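Long-range contacts in extracellular solute-binding protein family 1 (Arthrobacter chlorophenolicus, PDB 4R2F), which probably serves as the extracellular sugar-binding component of a bacterial ABC-type importer, here holding the disaccharide laminaribiose: residues R156-L164 with D286-I297; H207-G217 with A298-F309. All coordinates share one frame; numbering follows the deposited sequence.

Contact 1 (R156-L164 with D286-I297); sequences RPLWYRKSL and DTSGDIVVASPI. With BGC (beta-D-glucopyranose), chain B.
Trp159, Tyr160 and Arg161 run antiparallel to Val293, Val292 and Ile291, the two short strands inclined at 140°, and Tyr160 and Val292 form the hydrogen-bonded pair, each giving its N-H to the other's O over 2.8 Å. Their side chains leave the same face of the sheet side by side, CE1 of Tyr160 resting 3.6 Å from CG1 of Val292; a beta-branched valine suits an extended strand and sets a methyl beside the phenol ring. One residue back, Trp159 presents a face of its indole to Val293, whose CG2 stands 3.4 Å from the centroid of the six-membered ring in a CH-pi contact. Arg161 starts out extended (chi1 -176°) and bends at chi3, bringing NH1 straight to Asp286 OD2 at 2.8 Å, in the guanidinium plane but above that of the carboxylate. Ile291 CG1 lies over one guanidinium face, and Asp290 adds a second, less surely placed, salt bridge. A leucine in place of Arg161 would probably leave both aspartates without their cationic mate, Asp286 then being held through OD1 by Ser288. Asp290 OD1 also accepts from Ser163 N through its syn lone pair, near the start of helix 162-168. Strand 273-275 flanks strand 145-161 through backbone bonds such as Trp159 with Gly274, while helices 280-284 and 364-373 pack against the indole.

Contact 2 (H207-G217 with A298-F309); sequences HLMIMMMLNNG and AGPHGDKAALIF. With BGC (beta-D-glucopyranose), chain C.
Phe309 CZ sits above the centre of the His207 imidazole, 3.4 Å from NE2, with the two ring planes at 40°. The same NE2 donates to O6 of the chain C glucose over 2.8 Å in a nearly straight bond of 172°. The phenyl ring turns one of its faces to the sugar, where C2 lies over it, as suits an aromatic residue beside the C-H groups of a pyranose. Behind this pair Leu307, its CG anti to the backbone N (chi1 174°), sends CD2 to 3.7 Å from His207 CB and CD1 to 4.0 Å from Leu214 CD1. Ala305 is small enough to let helix 204-215 come close, its CB 3.5 Å from Leu214 O. Farther out, Gly217 takes the positive phi of a Schellman motif that ends the helix, and a water joins Asn216 OD1, His301 N and Asp303 OD1. Arg233 pairs with Asp303, and Glu236 accepts from His301 NE2 and Asn216 ND2, both from helix 232-246. Across the imidazole, ND1 is probably hydrogen-bonded to Arg156 NE, which would fix the ring's rotation. The sugar thus meets a directed polar donor and an apolar aromatic face, a pairing well matched to a carbohydrate's mixed surface.

How the contacts relate
From the N terminus, the chain runs along strand 145-161 and, through helix 162-168, on to helix 204-215, opening both contacts before either is closed. Residues 286-297 then return to 156-164 and close contact 1 across 121 intervening residues; residues 298-309 follow without a break and close the shorter loop of contact 2 against 207-217. The segments alternate, so the two loops cross. Contact 1 joins strand 291-294 to the sheet, whereas contact 2 lays a helix against strand 306-316, itself a neighbour of strand 145-161. Their centres are 19 Å apart, yet they touch near the bound sugar, where Arg156 CB packs 3.6 Å from Leu307 O.

Contact 1 (R156-L164 with D286-I297)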
loop_
_atom_site.group_PDB
_atom_site.type_symbol
_atom_site.label_atom_id
_atom_site.label_comp_id
_atom_site.label_asym_id
_atom_site.label_seq_id
_atom_site.Cartn_x
_atom_site.Cartn_y
_atom_site.Cartn_z
ATOM N N ARG A 156 3.288 4.101 4.326
ATOM C CA ARG A 156 4.120 4.818 3.349
ATOM C C ARG A 156 5.072 5.809 4.025
ATOM O O ARG A 156 4.807 7.011 4.073
ATOM C CB ARG A 156 3.229 5.547 2.334
ATOM C CG ARG A 156 2.503 4.596 1.390
ATOM C CD ARG A 156 3.425 4.119 0.270
ATOM N NE ARG A 156 2.857 2.980 -0.443
ATOM C CZ ARG A 156 2.832 1.735 0.010
ATOM N NH1 ARG A 156 3.440 1.413 1.141
ATOM N NH2 ARG A 156 2.268 0.784 -0.717
ATOM N N PRO A 157 6.197 5.301 4.550
ATOM C CA PRO A 157 7.120 6.194 5.205
ATOM C C PRO A 157 8.001 6.925 4.209
ATOM O O PRO A 157 8.194 6.478 3.082
ATOM C CB PRO A 157 7.975 5.262 6.089
ATOM C CG PRO A 157 7.465 3.871 5.854
ATOM C CD PRO A 157 6.671 3.911 4.579
ATOM N N LEU A 158 8.541 8.043 4.662
ATOM C CA LEU A 158 9.595 8.737 3.960
ATOM C C LEU A 158 10.933 8.180 4.459
ATOM O O LEU A 158 11.055 7.788 5.632
ATOM C CB LEU A 158 9.486 10.229 4.206
ATOM C CG LEU A 158 8.231 10.879 3.605
ATOM C CD1 LEU A 158 7.977 12.239 4.221
ATOM C CD2 LEU A 158 8.346 11.014 2.099
ATOM N N TRP A 159 11.883 8.073 3.545
ATOM C CA TRP A 159 13.207 7.518 3.813
ATOM C C TRP A 159 14.234 8.465 3.262
ATOM O O TRP A 159 13.930 9.222 2.334
ATOM C CB TRP A 159 13.393 6.152 3.113
ATOM C CG TRP A 159 12.540 5.081 3.672
ATOM C CD1 TRP A 159 11.236 4.871 3.396
ATOM C CD2 TRP A 159 12.917 4.078 4.634
ATOM N NE1 TRP A 159 10.767 3.806 4.119
ATOM C CE2 TRP A 159 11.778 3.300 4.885
ATOM C CE3 TRP A 159 14.110 3.759 5.288
ATOM C CZ2 TRP A 159 11.784 2.218 5.773
ATOM C CZ3 TRP A 159 14.117 2.692 6.173
ATOM C CH2 TRP A 159 12.964 1.926 6.400
ATOM N N TYR A 160 15.458 8.377 3.798
ATOM C CA TYR A 160 16.575 9.140 3.283
ATOM C C TYR A 160 17.861 8.370 3.405
ATOM O O TYR A 160 17.974 7.426 4.191
ATOM C CB TYR A 160 16.708 10.502 3.980
ATOM C CG TYR A 160 17.237 10.502 5.406
ATOM C CD1 TYR A 160 16.447 10.071 6.472
ATOM C CD2 TYR A 160 18.491 11.020 5.703
ATOM C CE1 TYR A 160 16.916 10.095 7.784
ATOM C CE2 TYR A 160 18.970 11.058 7.013
ATOM C CZ TYR A 160 18.180 10.605 8.060
ATOM O OH TYR A 160 18.660 10.638 9.354
ATOM N N ARG A 161 18.836 8.778 2.615
ATOM C CA ARG A 161 20.156 8.203 2.701
ATOM C C ARG A 161 21.074 9.265 3.309
ATOM O O ARG A 161 21.309 10.323 2.724
ATOM C CB ARG A 161 20.616 7.736 1.327
ATOM C CG ARG A 161 21.955 7.035 1.321
ATOM C CD ARG A 161 22.326 6.580 -0.087
ATOM N NE ARG A 161 21.878 5.220 -0.453
ATOM C CZ ARG A 161 22.462 4.075 -0.069
ATOM N NH1 ARG A 161 22.007 2.902 -0.492
ATOM N NH2 ARG A 161 23.492 4.081 0.754
ATOM N N LYS A 162 21.572 8.983 4.497
ATOM C CA LYS A 162 22.401 9.960 5.242
ATOM C C LYS A 162 23.605 10.480 4.455
ATOM O O LYS A 162 23.874 11.677 4.453
ATOM C CB LYS A 162 22.916 9.356 6.530
ATOM C CG LYS A 162 21.842 8.829 7.460
ATOM C CD LYS A 162 22.438 8.306 8.763
ATOM C CE LYS A 162 23.483 7.234 8.519
ATOM N NZ LYS A 162 23.492 6.263 9.630
ATOM N N SER A 163 24.305 9.588 3.759
ATOM C CA SER A 163 25.512 9.989 3.021
ATOM C C SER A 163 25.199 11.036 1.966
ATOM O O SER A 163 26.005 11.909 1.691
ATOM C CB SER A 163 26.188 8.770 2.380
ATOM O OG SER A 163 25.280 8.042 1.554
ATOM N N LEU A 164 24.012 10.973 1.382
ATOM C CA LEU A 164 23.690 11.880 0.293
ATOM C C LEU A 164 23.243 13.231 0.786
ATOM O O LEU A 164 23.417 14.241 0.095
ATOM C CB LEU A 164 22.613 11.265 -0.624
ATOM C CG LEU A 164 23.136 10.069 -1.417
ATOM C CD1 LEU A 164 22.060 9.457 -2.295
ATOM C CD2 LEU A 164 24.327 10.489 -2.269
ATOM N N ASP A 286 20.374 -3.273 0.791
ATOM C CA ASP A 286 21.439 -2.438 1.360
ATOM C C ASP A 286 21.117 -2.144 2.805
ATOM O O ASP A 286 20.413 -1.176 3.126
ATOM C CB ASP A 286 21.627 -1.108 0.607
ATOM C CG ASP A 286 22.765 -0.251 1.179
ATOM O OD1 ASP A 286 23.133 -0.395 2.367
ATOM O OD2 ASP A 286 23.296 0.590 0.433
ATOM N N THR A 287 21.665 -2.987 3.664
ATOM C CA THR A 287 21.556 -2.842 5.107
ATOM C C THR A 287 22.847 -2.278 5.740
ATOM O O THR A 287 23.171 -2.607 6.868
ATOM C CB THR A 287 21.243 -4.213 5.736
ATOM O OG1 THR A 287 22.229 -5.154 5.294
ATOM C CG2 THR A 287 19.804 -4.710 5.326
ATOM N N SER A 288 23.572 -1.428 5.020
ATOM C CA SER A 288 24.672 -0.665 5.606
ATOM C C SER A 288 24.233 0.219 6.793
ATOM O O SER A 288 25.064 0.582 7.595
ATOM C CB SER A 288 25.317 0.228 4.552
ATOM O OG SER A 288 24.401 1.213 4.073
ATOM N N GLY A 289 22.950 0.581 6.892
ATOM C CA GLY A 289 22.497 1.546 7.911
ATOM C C GLY A 289 22.411 2.962 7.343
ATOM O O GLY A 289 21.993 3.895 8.030
ATOM N N ASP A 290 22.785 3.129 6.073
ATOM C CA ASP A 290 22.784 4.458 5.456
ATOM C C ASP A 290 21.361 4.892 5.094
ATOM O O ASP A 290 21.067 6.084 5.104
ATOM C CB ASP A 290 23.696 4.495 4.227
ATOM C CG ASP A 290 24.069 5.893 3.808
ATOM O OD1 ASP A 290 24.121 6.813 4.642
ATOM O OD2 ASP A 290 24.325 6.099 2.613
ATOM N N ILE A 291 20.479 3.930 4.820
ATOM C CA ILE A 291 19.081 4.225 4.464
ATOM C C ILE A 291 18.228 4.162 5.715
ATOM O O ILE A 291 18.131 3.104 6.346
ATOM C CB ILE A 291 18.505 3.224 3.453
ATOM C CG1 ILE A 291 19.278 3.297 2.128
ATOM C CG2 ILE A 291 17.026 3.518 3.234
ATOM C CD1 ILE A 291 18.971 2.141 1.197
ATOM N N VAL A 292 17.586 5.286 6.032
ATOM C CA VAL A 292 16.934 5.517 7.315
ATOM C C VAL A 292 15.558 6.176 7.159
ATOM O O VAL A 292 15.324 6.974 6.235
ATOM C CB VAL A 292 17.849 6.428 8.185
ATOM C CG1 VAL A 292 17.151 6.906 9.447
ATOM C CG2 VAL A 292 19.139 5.684 8.519
ATOM N N VAL A 293 14.650 5.855 8.072
ATOM C CA VAL A 293 13.302 6.498 8.068
ATOM C C VAL A 293 13.414 7.965 8.434
ATOM O O VAL A 293 14.110 8.319 9.390
ATOM C CB VAL A 293 12.330 5.763 9.012
ATOM C CG1 VAL A 293 11.009 6.515 9.159
ATOM C CG2 VAL A 293 12.064 4.365 8.478
ATOM N N ALA A 294 12.764 8.813 7.640
ATOM C CA ALA A 294 12.702 10.255 7.912
ATOM C C ALA A 294 11.388 10.586 8.624
ATOM O O ALA A 294 10.397 9.874 8.466
ATOM C CB ALA A 294 12.816 11.049 6.604
ATOM N N SER A 295 11.364 11.681 9.381
ATOM C CA SER A 295 10.119 12.086 10.051
ATOM C C SER A 295 9.104 12.596 9.035
ATOM O O SER A 295 9.487 13.162 8.009
ATOM C CB SER A 295 10.392 13.168 11.098
ATOM O OG SER A 295 11.166 12.632 12.176
ATOM N N PRO A 296 7.802 12.407 9.314
ATOM C CA PRO A 296 6.787 12.993 8.432
ATOM C C PRO A 296 6.979 14.498 8.337
ATOM O O PRO A 296 7.537 15.115 9.251
ATOM C CB PRO A 296 5.453 12.655 9.105
ATOM C CG PRO A 296 5.752 11.698 10.197
ATOM C CD PRO A 296 7.223 11.729 10.484
ATOM N N ILE A 297 6.555 15.078 7.221
ATOM C CA ILE A 297 6.700 16.510 6.989
ATOM C C ILE A 297 5.344 17.191 6.961
ATOM O O ILE A 297 4.317 16.581 6.653
ATOM C CB ILE A 297 7.413 16.803 5.675
ATOM C CG1 ILE A 297 6.608 16.280 4.471
ATOM C CG2 ILE A 297 8.817 16.177 5.708
ATOM C CD1 ILE A 297 7.352 16.424 3.161
HETATM C C2 BGC B . 3.309 -2.511 -2.157
HETATM C C3 BGC B . 2.043 -2.468 -3.026
HETATM C C4 BGC B . 2.407 -1.932 -4.417
HETATM C C5 BGC B . 3.588 -2.741 -5.015
HETATM C C6 BGC B . 3.963 -2.311 -6.438
HETATM C C1 BGC B . 4.430 -3.268 -2.892
HETATM O O1 BGC B . 5.643 -3.242 -2.140
HETATM O O2 BGC B . 3.002 -3.125 -0.893
HETATM O O3 BGC B . 1.038 -1.688 -2.326
HETATM O O4 BGC B . 1.323 -1.987 -5.353
HETATM O O5 BGC B . 4.679 -2.598 -4.146
HETATM O O6 BGC B . 4.224 -0.907 -6.468
#

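Contact 2 (H207-G217 with A298-F309)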
loop_
_atom_site.group_PDB
_atom_site.type_symbol
_atom_site.label_atom_id
_atom_site.label_comp_id
_atom_site.label_asym_id
_atom_site.label_seq_id
_atom_site.Cartn_x
_atom_site.Cartn_y
_atom_site.Cartn_z
ATOM N N HIS A 207 0.450 6.263 -5.204
ATOM C CA HIS A 207 0.269 6.433 -3.786
ATOM C C HIS A 207 0.785 7.780 -3.339
ATOM O O HIS A 207 0.230 8.388 -2.427
ATOM C CB HIS A 207 0.965 5.320 -3.024
ATOM C CG HIS A 207 0.428 3.958 -3.333
ATOM N ND1 HIS A 207 1.036 2.800 -2.902
ATOM C CD2 HIS A 207 -0.680 3.570 -4.017
ATOM C CE1 HIS A 207 0.335 1.756 -3.312
ATOM N NE2 HIS A 207 -0.714 2.200 -3.987
ATOM N N LEU A 208 1.850 8.227 -3.994
ATOM C CA LEU A 208 2.401 9.531 -3.783
ATOM C C LEU A 208 1.357 10.602 -4.091
ATOM O O LEU A 208 1.249 11.561 -3.358
ATOM C CB LEU A 208 3.638 9.737 -4.662
ATOM C CG LEU A 208 4.376 11.051 -4.475
ATOM C CD1 LEU A 208 4.780 11.307 -3.021
ATOM C CD2 LEU A 208 5.586 11.094 -5.395
ATOM N N MET A 209 0.606 10.447 -5.178
ATOM C CA MET A 209 -0.378 11.486 -5.587
ATOM C C MET A 209 -1.342 11.704 -4.413
ATOM O O MET A 209 -1.503 12.830 -3.898
ATOM C CB MET A 209 -1.146 11.081 -6.858
ATOM C CG MET A 209 -0.340 10.954 -8.165
ATOM S SD MET A 209 0.579 12.407 -8.722
ATOM C CE MET A 209 2.208 12.051 -8.096
ATOM N N ILE A 210 -1.889 10.596 -3.926
ATOM C CA ILE A 210 -2.872 10.644 -2.858
ATOM C C ILE A 210 -2.228 11.008 -1.535
ATOM O O ILE A 210 -2.793 11.808 -0.795
ATOM C CB ILE A 210 -3.656 9.323 -2.692
ATOM C CG1 ILE A 210 -4.231 8.845 -4.022
ATOM C CG2 ILE A 210 -4.780 9.499 -1.660
ATOM C CD1 ILE A 210 -5.226 9.785 -4.646
ATOM N N MET A 211 -1.049 10.463 -1.229
ATOM C CA MET A 211 -0.350 10.879 0.012
ATOM C C MET A 211 -0.154 12.379 0.088
ATOM O O MET A 211 -0.345 12.968 1.175
ATOM C CB MET A 211 1.007 10.196 0.249
ATOM C CG MET A 211 1.630 10.596 1.610
ATOM S SD MET A 211 2.630 12.104 1.494
ATOM C CE MET A 211 4.223 11.359 1.121
ATOM N N MET A 212 0.215 13.015 -1.032
ATOM C CA MET A 212 0.488 14.454 -0.947
ATOM C C MET A 212 -0.790 15.268 -0.776
ATOM O O MET A 212 -0.780 16.291 -0.069
ATOM C CB MET A 212 1.324 14.972 -2.118
ATOM C CG MET A 212 2.735 14.375 -2.158
ATOM S SD MET A 212 3.827 14.851 -0.802
ATOM C CE MET A 212 4.244 16.444 -1.429
ATOM N N MET A 213 -1.877 14.812 -1.377
ATOM C CA MET A 213 -3.200 15.434 -1.140
ATOM C C MET A 213 -3.527 15.317 0.356
ATOM O O MET A 213 -3.875 16.303 1.002
ATOM C CB MET A 213 -4.306 14.772 -1.992
ATOM C CG MET A 213 -4.231 14.994 -3.512
ATOM S SD MET A 213 -5.481 14.054 -4.417
ATOM C CE MET A 213 -4.629 13.681 -5.904
ATOM N N LEU A 214 -3.384 14.120 0.923
ATOM C CA LEU A 214 -3.687 13.924 2.356
ATOM C C LEU A 214 -2.811 14.780 3.248
ATOM O O LEU A 214 -3.280 15.380 4.204
ATOM C CB LEU A 214 -3.534 12.453 2.732
ATOM C CG LEU A 214 -4.473 11.490 2.014
ATOM C CD1 LEU A 214 -4.243 10.097 2.568
ATOM C CD2 LEU A 214 -5.926 11.873 2.151
ATOM N N ASN A 215 -1.537 14.872 2.886
ATOM C CA ASN A 215 -0.578 15.679 3.614
ATOM C C ASN A 215 -0.945 17.165 3.618
ATOM O O ASN A 215 -0.558 17.886 4.517
ATOM C CB ASN A 215 0.802 15.446 3.014
ATOM C CG ASN A 215 1.945 15.862 3.914
ATOM O OD1 ASN A 215 1.782 16.560 4.916
ATOM N ND2 ASN A 215 3.135 15.433 3.538
ATOM N N ASN A 216 -1.720 17.624 2.646
ATOM C CA ASN A 216 -2.160 19.012 2.644
ATOM C C ASN A 216 -3.599 19.203 3.117
ATOM O O ASN A 216 -4.227 20.215 2.786
ATOM C CB ASN A 216 -2.032 19.571 1.233
ATOM C CG ASN A 216 -2.001 21.093 1.196
ATOM O OD1 ASN A 216 -1.490 21.745 2.108
ATOM N ND2 ASN A 216 -2.502 21.659 0.098
ATOM N N GLY A 217 -4.127 18.250 3.882
ATOM C CA GLY A 217 -5.492 18.344 4.380
ATOM C C GLY A 217 -6.540 18.073 3.315
ATOM O O GLY A 217 -7.700 18.347 3.521
ATOM N N ALA A 298 5.367 18.478 7.257
ATOM C CA ALA A 298 4.155 19.275 7.296
ATOM C C ALA A 298 3.890 19.904 5.946
ATOM O O ALA A 298 4.805 20.367 5.275
ATOM C CB ALA A 298 4.285 20.358 8.367
ATOM N N GLY A 299 2.621 19.911 5.555
ATOM C CA GLY A 299 2.168 20.686 4.396
ATOM C C GLY A 299 2.229 22.184 4.689
ATOM O O GLY A 299 2.505 22.602 5.826
ATOM N N PRO A 300 1.984 23.010 3.667
ATOM C CA PRO A 300 2.152 24.454 3.810
ATOM C C PRO A 300 1.158 25.121 4.785
ATOM O O PRO A 300 1.411 26.215 5.227
ATOM C CB PRO A 300 1.970 24.973 2.374
ATOM C CG PRO A 300 1.190 23.912 1.679
ATOM C CD PRO A 300 1.598 22.618 2.302
ATOM N N HIS A 301 0.071 24.440 5.132
ATOM C CA HIS A 301 -0.872 24.907 6.132
ATOM C C HIS A 301 -0.692 24.197 7.486
ATOM O O HIS A 301 -1.504 24.360 8.372
ATOM C CB HIS A 301 -2.309 24.690 5.626
ATOM C CG HIS A 301 -2.579 25.305 4.285
ATOM N ND1 HIS A 301 -2.744 26.660 4.105
ATOM C CD2 HIS A 301 -2.728 24.744 3.062
ATOM C CE1 HIS A 301 -2.983 26.909 2.830
ATOM N NE2 HIS A 301 -2.979 25.761 2.175
ATOM N N GLY A 302 0.355 23.402 7.643
ATOM C CA GLY A 302 0.615 22.720 8.901
ATOM C C GLY A 302 0.102 21.291 9.038
ATOM O O GLY A 302 0.361 20.644 10.049
ATOM N N ASP A 303 -0.589 20.784 8.021
ATOM C CA ASP A 303 -1.180 19.453 8.078
ATOM C C ASP A 303 -0.134 18.326 8.013
ATOM O O ASP A 303 0.863 18.418 7.297
ATOM C CB ASP A 303 -2.198 19.254 6.956
ATOM C CG ASP A 303 -3.326 20.277 7.001
ATOM O OD1 ASP A 303 -3.120 21.425 6.555
ATOM O OD2 ASP A 303 -4.424 19.920 7.450
ATOM N N LYS A 304 -0.406 17.264 8.769
ATOM C CA LYS A 304 0.407 16.050 8.807
ATOM C C LYS A 304 -0.483 14.874 8.463
ATOM O O LYS A 304 -1.588 14.770 8.981
ATOM C CB LYS A 304 0.941 15.847 10.209
ATOM C CG LYS A 304 1.753 17.017 10.713
ATOM C CD LYS A 304 3.099 17.009 10.033
ATOM C CE LYS A 304 4.055 16.137 10.808
ATOM N NZ LYS A 304 4.708 16.969 11.853
ATOM N N ALA A 305 -0.015 14.014 7.561
ATOM C CA ALA A 305 -0.686 12.741 7.275
ATOM C C ALA A 305 0.294 11.695 6.764
ATOM O O ALA A 305 1.316 12.034 6.168
ATOM C CB ALA A 305 -1.804 12.936 6.272
ATOM N N ALA A 306 -0.036 10.426 7.025
ATOM C CA ALA A 306 0.614 9.272 6.410
ATOM C C ALA A 306 -0.455 8.466 5.693
ATOM O O ALA A 306 -1.612 8.451 6.111
ATOM C CB ALA A 306 1.299 8.402 7.464
ATOM N N LEU A 307 -0.069 7.837 4.593
ATOM C CA LEU A 307 -0.963 6.987 3.803
ATOM C C LEU A 307 -0.791 5.541 4.265
ATOM O O LEU A 307 0.336 5.075 4.425
ATOM C CB LEU A 307 -0.624 7.104 2.339
ATOM C CG LEU A 307 -1.371 6.182 1.385
ATOM C CD1 LEU A 307 -2.872 6.460 1.479
ATOM C CD2 LEU A 307 -0.886 6.404 -0.027
ATOM N N ILE A 308 -1.910 4.853 4.489
ATOM C CA ILE A 308 -1.918 3.453 4.906
ATOM C C ILE A 308 -2.987 2.644 4.154
ATOM O O ILE A 308 -4.053 3.174 3.816
ATOM C CB ILE A 308 -2.095 3.355 6.437
ATOM C CG1 ILE A 308 -1.556 2.028 6.982
ATOM C CG2 ILE A 308 -3.555 3.564 6.857
ATOM C CD1 ILE A 308 -1.436 2.055 8.505
ATOM N N PHE A 309 -2.659 1.370 3.880
ATOM C CA PHE A 309 -3.530 0.399 3.207
ATOM C C PHE A 309 -3.841 -0.737 4.189
ATOM O O PHE A 309 -2.932 -1.399 4.686
ATOM C CB PHE A 309 -2.893 -0.175 1.939
ATOM C CG PHE A 309 -2.646 0.858 0.898
ATOM C CD1 PHE A 309 -1.489 1.618 0.939
ATOM C CD2 PHE A 309 -3.586 1.111 -0.090
ATOM C CE1 PHE A 309 -1.251 2.619 -0.004
ATOM C CE2 PHE A 309 -3.358 2.103 -1.045
ATOM C CZ PHE A 309 -2.192 2.862 -0.983
HETATM C C2 BGC C . -1.146 -1.768 -1.385
HETATM C C3 BGC C . -2.544 -2.297 -1.709
HETATM C C4 BGC C . -3.071 -1.627 -2.970
HETATM C C5 BGC C . -2.082 -1.812 -4.113
HETATM C C6 BGC C . -2.511 -1.048 -5.373
HETATM C C1 BGC C . -0.282 -2.107 -2.588
HETATM O O2 BGC C . -0.631 -2.367 -0.202
HETATM O O3 BGC C . -3.433 -2.055 -0.619
HETATM O O4 BGC C . -4.291 -2.242 -3.365
HETATM O O5 BGC C . -0.778 -1.372 -3.718
HETATM O O6 BGC C . -2.546 0.381 -5.164
HETATM O O HOH W 1 -1.005 21.780 4.738
#